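Local coordinates for protein novel antigen receptor (Ginglymostoma cirratum, PDB 4Q97) that forms the C1 constant domain of the shark heavy-chain antibody IgNAR, an immunoglobulin chain that probably serves in antigen recognition, at residues R27-E41 with D70-W84. Numbering follows the deposited sequence.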
loop_
_atom_site.group_PDB
_atom_site.type_symbol
_atom_site.label_atom_id
_atom_site.label_comp_id
_atom_site.label_asym_id
_atom_site.label_seq_id
_atom_site.Cartn_x
_atom_site.Cartn_y
_atom_site.Cartn_z
ATOM N N ARG A 27 -18.104 4.134 6.035
ATOM C CA ARG A 27 -18.818 3.370 5.005
ATOM C C ARG A 27 -18.015 3.163 3.717
ATOM O O ARG A 27 -18.508 3.392 2.613
ATOM C CB ARG A 27 -20.208 3.972 4.724
ATOM C CG ARG A 27 -21.060 4.208 5.967
ATOM C CD ARG A 27 -21.511 2.907 6.616
ATOM N NE ARG A 27 -21.412 2.953 8.075
ATOM C CZ ARG A 27 -22.418 3.230 8.903
ATOM N NH1 ARG A 27 -23.630 3.497 8.434
ATOM N NH2 ARG A 27 -22.207 3.244 10.212
ATOM N N PHE A 28 -16.767 2.732 3.879
ATOM C CA PHE A 28 -15.935 2.335 2.751
ATOM C C PHE A 28 -15.003 1.180 3.124
ATOM O O PHE A 28 -14.962 0.732 4.278
ATOM C CB PHE A 28 -15.182 3.542 2.144
ATOM C CG PHE A 28 -13.930 3.941 2.886
ATOM C CD1 PHE A 28 -12.675 3.547 2.420
ATOM C CD2 PHE A 28 -13.997 4.736 4.028
ATOM C CE1 PHE A 28 -11.518 3.918 3.090
ATOM C CE2 PHE A 28 -12.841 5.111 4.702
ATOM C CZ PHE A 28 -11.600 4.700 4.232
ATOM N N VAL A 29 -14.274 0.685 2.134
ATOM C CA VAL A 29 -13.359 -0.420 2.337
ATOM C C VAL A 29 -12.160 -0.106 1.462
ATOM O O VAL A 29 -12.317 0.332 0.321
ATOM C CB VAL A 29 -14.044 -1.774 2.013
ATOM C CG1 VAL A 29 -13.593 -2.342 0.677
ATOM C CG2 VAL A 29 -13.792 -2.776 3.125
ATOM N N GLN A 30 -10.966 -0.271 2.019
ATOM C CA GLN A 30 -9.740 0.126 1.331
ATOM C C GLN A 30 -9.041 -1.079 0.716
ATOM O O GLN A 30 -8.757 -2.074 1.397
ATOM C CB GLN A 30 -8.796 0.869 2.286
ATOM C CG GLN A 30 -7.614 1.565 1.618
ATOM C CD GLN A 30 -7.910 2.993 1.192
ATOM O OE1 GLN A 30 -9.076 3.414 1.139
ATOM N NE2 GLN A 30 -6.849 3.742 0.890
ATOM N N LEU A 31 -8.790 -0.977 -0.585
ATOM C CA LEU A 31 -8.030 -1.979 -1.314
ATOM C C LEU A 31 -6.720 -1.370 -1.772
ATOM O O LEU A 31 -6.687 -0.229 -2.232
ATOM C CB LEU A 31 -8.810 -2.502 -2.519
ATOM C CG LEU A 31 -10.160 -3.175 -2.288
ATOM C CD1 LEU A 31 -10.633 -3.813 -3.582
ATOM C CD2 LEU A 31 -10.093 -4.217 -1.184
ATOM N N VAL A 32 -5.644 -2.134 -1.630
ATOM C CA VAL A 32 -4.328 -1.693 -2.057
ATOM C C VAL A 32 -3.813 -2.628 -3.145
ATOM O O VAL A 32 -3.657 -3.834 -2.927
ATOM C CB VAL A 32 -3.321 -1.646 -0.883
ATOM C CG1 VAL A 32 -1.938 -1.236 -1.373
ATOM C CG2 VAL A 32 -3.797 -0.690 0.199
ATOM N N CYS A 33 -3.563 -2.067 -4.320
ATOM C CA CYS A 33 -2.847 -2.805 -5.348
ATOM C C CYS A 33 -1.361 -2.463 -5.250
ATOM O O CYS A 33 -0.909 -1.435 -5.756
ATOM C CB CYS A 33 -3.412 -2.503 -6.737
ATOM S SG CYS A 33 -2.668 -3.461 -8.072
ATOM N N LEU A 34 -0.616 -3.327 -4.568
ATOM C CA LEU A 34 0.821 -3.160 -4.437
ATOM C C LEU A 34 1.570 -3.692 -5.642
ATOM O O LEU A 34 1.422 -4.858 -6.007
ATOM C CB LEU A 34 1.345 -3.853 -3.189
ATOM C CG LEU A 34 2.736 -3.343 -2.852
ATOM C CD1 LEU A 34 2.677 -1.869 -2.476
ATOM C CD2 LEU A 34 3.299 -4.176 -1.727
ATOM N N ILE A 35 2.382 -2.820 -6.235
ATOM C CA ILE A 35 3.170 -3.116 -7.425
ATOM C C ILE A 35 4.637 -2.792 -7.125
ATOM O O ILE A 35 5.021 -1.622 -7.086
ATOM C CB ILE A 35 2.728 -2.238 -8.615
ATOM C CG1 ILE A 35 1.205 -2.247 -8.779
ATOM C CG2 ILE A 35 3.429 -2.692 -9.887
ATOM C CD1 ILE A 35 0.665 -1.097 -9.613
ATOM N N SER A 36 5.453 -3.824 -6.937
ATOM C CA SER A 36 6.838 -3.635 -6.502
ATOM C C SER A 36 7.817 -4.475 -7.307
ATOM O O SER A 36 7.472 -5.555 -7.782
ATOM C CB SER A 36 6.961 -3.998 -5.021
ATOM O OG SER A 36 6.493 -5.311 -4.795
ATOM N N GLY A 37 9.041 -3.983 -7.451
ATOM C CA GLY A 37 10.123 -4.787 -8.018
ATOM C C GLY A 37 10.225 -4.754 -9.526
ATOM O O GLY A 37 10.774 -5.676 -10.145
ATOM N N TYR A 38 9.708 -3.683 -10.118
ATOM C CA TYR A 38 9.737 -3.526 -11.562
ATOM C C TYR A 38 10.764 -2.488 -12.007
ATOM O O TYR A 38 11.004 -1.485 -11.323
ATOM C CB TYR A 38 8.340 -3.193 -12.104
ATOM C CG TYR A 38 7.749 -1.915 -11.555
ATOM C CD1 TYR A 38 7.870 -0.720 -12.252
ATOM C CD2 TYR A 38 7.060 -1.902 -10.342
ATOM C CE1 TYR A 38 7.334 0.457 -11.754
ATOM C CE2 TYR A 38 6.520 -0.726 -9.836
ATOM C CZ TYR A 38 6.665 0.450 -10.545
ATOM O OH TYR A 38 6.135 1.623 -10.061
ATOM N N TYR A 39 11.378 -2.764 -13.152
ATOM C CA TYR A 39 12.315 -1.857 -13.800
ATOM C C TYR A 39 12.158 -2.047 -15.307
ATOM O O TYR A 39 12.116 -3.190 -15.770
ATOM C CB TYR A 39 13.759 -2.164 -13.384
ATOM C CG TYR A 39 14.749 -1.144 -13.895
ATOM C CD1 TYR A 39 15.112 -0.054 -13.113
ATOM C CD2 TYR A 39 15.300 -1.252 -15.173
ATOM C CE1 TYR A 39 16.004 0.894 -13.579
ATOM C CE2 TYR A 39 16.190 -0.302 -15.651
ATOM C CZ TYR A 39 16.539 0.767 -14.844
ATOM O OH TYR A 39 17.427 1.714 -15.292
ATOM N N PRO A 40 12.045 -0.943 -16.082
ATOM C CA PRO A 40 11.951 0.486 -15.741
ATOM C C PRO A 40 10.646 0.838 -15.019
ATOM O O PRO A 40 9.856 -0.053 -14.709
ATOM C CB PRO A 40 11.985 1.175 -17.114
ATOM C CG PRO A 40 12.608 0.187 -18.033
ATOM C CD PRO A 40 12.105 -1.133 -17.542
ATOM N N GLU A 41 10.429 2.125 -14.758
ATOM C CA GLU A 41 9.252 2.582 -14.012
ATOM C C GLU A 41 7.918 2.429 -14.767
ATOM O O GLU A 41 6.907 2.085 -14.163
ATOM C CB GLU A 41 9.452 4.022 -13.516
ATOM C CG GLU A 41 9.500 5.075 -14.609
ATOM C CD GLU A 41 10.617 6.077 -14.398
ATOM O OE1 GLU A 41 11.615 6.001 -15.143
ATOM O OE2 GLU A 41 10.505 6.926 -13.485
ATOM N N ASP A 70 14.999 -0.682 -7.617
ATOM C CA ASP A 70 13.676 -1.149 -7.957
ATOM C C ASP A 70 12.707 -0.012 -7.781
ATOM O O ASP A 70 13.016 0.991 -7.128
ATOM C CB ASP A 70 13.258 -2.230 -6.968
ATOM C CG ASP A 70 13.257 -3.590 -7.564
ATOM O OD1 ASP A 70 13.213 -3.690 -8.808
ATOM O OD2 ASP A 70 13.278 -4.561 -6.783
ATOM N N PHE A 71 11.517 -0.186 -8.341
ATOM C CA PHE A 71 10.429 0.721 -8.077
ATOM C C PHE A 71 9.276 -0.023 -7.425
ATOM O O PHE A 71 8.930 -1.136 -7.826
ATOM C CB PHE A 71 9.969 1.409 -9.361
ATOM C CG PHE A 71 10.991 2.341 -9.950
ATOM C CD1 PHE A 71 11.107 3.650 -9.492
ATOM C CD2 PHE A 71 11.833 1.911 -10.972
ATOM C CE1 PHE A 71 12.045 4.511 -10.038
ATOM C CE2 PHE A 71 12.771 2.766 -11.525
ATOM C CZ PHE A 71 12.880 4.070 -11.054
ATOM N N SER A 72 8.713 0.598 -6.396
ATOM C CA SER A 72 7.458 0.153 -5.815
ATOM C C SER A 72 6.479 1.311 -5.842
ATOM O O SER A 72 6.869 2.470 -5.687
ATOM C CB SER A 72 7.657 -0.312 -4.376
ATOM O OG SER A 72 8.497 -1.450 -4.308
ATOM N N CYS A 73 5.210 0.998 -6.062
ATOM C CA CYS A 73 4.160 1.987 -5.893
ATOM C C CYS A 73 2.905 1.279 -5.435
ATOM O O CYS A 73 2.830 0.049 -5.484
ATOM C CB CYS A 73 3.926 2.791 -7.177
ATOM S SG CYS A 73 2.960 1.967 -8.456
ATOM N N ALA A 74 1.931 2.052 -4.971
ATOM C CA ALA A 74 0.659 1.491 -4.539
ATOM C C ALA A 74 -0.482 2.199 -5.253
ATOM O O ALA A 74 -0.451 3.422 -5.436
ATOM C CB ALA A 74 0.509 1.610 -3.030
ATOM N N SER A 75 -1.472 1.420 -5.680
ATOM C CA SER A 75 -2.708 1.977 -6.210
ATOM C C SER A 75 -3.823 1.767 -5.195
ATOM O O SER A 75 -4.110 0.633 -4.795
ATOM C CB SER A 75 -3.071 1.354 -7.557
ATOM O OG SER A 75 -4.155 2.053 -8.147
ATOM N N LEU A 76 -4.446 2.868 -4.789
ATOM C CA LEU A 76 -5.396 2.871 -3.682
ATOM C C LEU A 76 -6.836 3.085 -4.130
ATOM O O LEU A 76 -7.164 4.122 -4.708
ATOM C CB LEU A 76 -5.008 3.958 -2.682
ATOM C CG LEU A 76 -3.807 3.643 -1.800
ATOM C CD1 LEU A 76 -3.161 4.914 -1.268
ATOM C CD2 LEU A 76 -4.263 2.737 -0.670
ATOM N N LEU A 77 -7.687 2.103 -3.848
ATOM C CA LEU A 77 -9.103 2.198 -4.166
ATOM C C LEU A 77 -9.958 2.099 -2.908
ATOM O O LEU A 77 -9.815 1.159 -2.115
ATOM C CB LEU A 77 -9.513 1.128 -5.184
ATOM C CG LEU A 77 -11.009 0.955 -5.496
ATOM C CD1 LEU A 77 -11.560 2.110 -6.321
ATOM C CD2 LEU A 77 -11.263 -0.365 -6.207
ATOM N N LYS A 78 -10.832 3.088 -2.728
ATOM C CA LYS A 78 -11.863 3.028 -1.698
ATOM C C LYS A 78 -13.108 2.465 -2.353
ATOM O O LYS A 78 -13.630 3.052 -3.307
ATOM C CB LYS A 78 -12.184 4.415 -1.138
ATOM C CG LYS A 78 -11.016 5.382 -1.073
ATOM C CD LYS A 78 -11.492 6.736 -0.577
ATOM C CE LYS A 78 -10.811 7.880 -1.314
ATOM N NZ LYS A 78 -11.641 9.121 -1.271
ATOM N N VAL A 79 -13.572 1.322 -1.861
ATOM C CA VAL A 79 -14.818 0.749 -2.356
ATOM C C VAL A 79 -15.922 0.833 -1.299
ATOM O O VAL A 79 -15.706 0.468 -0.144
ATOM C CB VAL A 79 -14.633 -0.682 -2.948
ATOM C CG1 VAL A 79 -13.207 -1.179 -2.766
ATOM C CG2 VAL A 79 -15.635 -1.679 -2.380
ATOM N N PRO A 80 -17.094 1.364 -1.687
ATOM C CA PRO A 80 -18.300 1.333 -0.868
ATOM C C PRO A 80 -18.474 -0.003 -0.132
ATOM O O PRO A 80 -18.392 -1.065 -0.751
ATOM C CB PRO A 80 -19.417 1.527 -1.903
ATOM C CG PRO A 80 -18.769 2.204 -3.079
ATOM C CD PRO A 80 -17.280 2.232 -2.864
ATOM N N LEU A 81 -18.697 0.063 1.179
ATOM C CA LEU A 81 -18.864 -1.132 2.015
ATOM C C LEU A 81 -20.046 -1.950 1.505
ATOM O O LEU A 81 -20.015 -3.182 1.508
ATOM C CB LEU A 81 -19.100 -0.734 3.475
ATOM C CG LEU A 81 -18.410 -1.499 4.613
ATOM C CD1 LEU A 81 -19.034 -1.115 5.949
ATOM C CD2 LEU A 81 -18.451 -3.010 4.439
ATOM N N GLN A 82 -21.085 -1.237 1.077
ATOM C CA GLN A 82 -22.215 -1.796 0.348
ATOM C C GLN A 82 -21.735 -2.726 -0.763
ATOM O O GLN A 82 -22.126 -3.896 -0.831
ATOM C CB GLN A 82 -23.013 -0.648 -0.273
ATOM C CG GLN A 82 -24.492 -0.917 -0.461
ATOM C CD GLN A 82 -25.254 -0.990 0.848
ATOM O OE1 GLN A 82 -24.822 -0.462 1.876
ATOM N NE2 GLN A 82 -26.403 -1.649 0.814
ATOM N N GLU A 83 -20.859 -2.186 -1.607
ATOM C CA GLU A 83 -20.367 -2.857 -2.804
ATOM C C GLU A 83 -19.370 -3.983 -2.519
ATOM O O GLU A 83 -18.897 -4.643 -3.443
ATOM C CB GLU A 83 -19.734 -1.819 -3.733
ATOM C CG GLU A 83 -20.734 -0.883 -4.391
ATOM C CD GLU A 83 -21.256 -1.430 -5.702
ATOM O OE1 GLU A 83 -22.473 -1.708 -5.798
ATOM O OE2 GLU A 83 -20.440 -1.587 -6.635
ATOM N N TRP A 84 -19.063 -4.206 -1.244
ATOM C CA TRP A 84 -18.047 -5.184 -0.866
ATOM C C TRP A 84 -18.588 -6.600 -0.642
ATOM O O TRP A 84 -17.918 -7.565 -0.996
ATOM C CB TRP A 84 -17.231 -4.683 0.338
ATOM C CG TRP A 84 -16.174 -5.642 0.839
ATOM C CD1 TRP A 84 -16.131 -6.240 2.067
ATOM C CD2 TRP A 84 -15.015 -6.108 0.126
ATOM N NE1 TRP A 84 -15.023 -7.049 2.166
ATOM C CE2 TRP A 84 -14.321 -6.990 0.990
ATOM C CE3 TRP A 84 -14.496 -5.871 -1.158
ATOM C CZ2 TRP A 84 -13.132 -7.631 0.615
ATOM C CZ3 TRP A 84 -13.314 -6.516 -1.532
ATOM C CH2 TRP A 84 -12.647 -7.383 -0.645
#
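A G1 beta bulge at G37 and Y38, both set against F71, shifts by one residue the antiparallel pairing between two neighbouring strands of an immunoglobulin C1-set sandwich. G37 has positive phi (87°), where a CB would jam against the preceding carbonyl, so glycine suits the place; its N still bonds F71 O at 2.9 Å, while F71 N reaches Y38 O. From the bulge the Y38 ring runs across F71 toward C73, its CG wedged between backbone N and carbonyl carbon (chi1 60°); F71 CB sits over one ring face, offset toward the rim, and Y38 OH lies 3.6 Å from C73 SG. F71 in turn offers a face to E41, whose CB stands 4.0 Å from the centroid of the F71 ring, almost on the normal, a CH-pi contact.

From I35 to V29 side chains alternate. L31, C33, I35, L77 and V79 face the core between the sheets, where C33 forms the disulfide with C92 of the opposite sheet and S75 OG is satisfied by T60 and W47. The middle of the other face is apolar: V32, L34 and L76 suit it, packing on L34 and L76 of the second subunit, and A74 CB meets V32 CG1 and L34 CD1. Toward its end lie Q30 and K78. W84 follows the turn after P80 and lays its indole against both V29 and L31: V29 CG1 rests 3.8 Å above the ring plane, and L31 CD2 approaches W84 CZ3 at 4.0 Å.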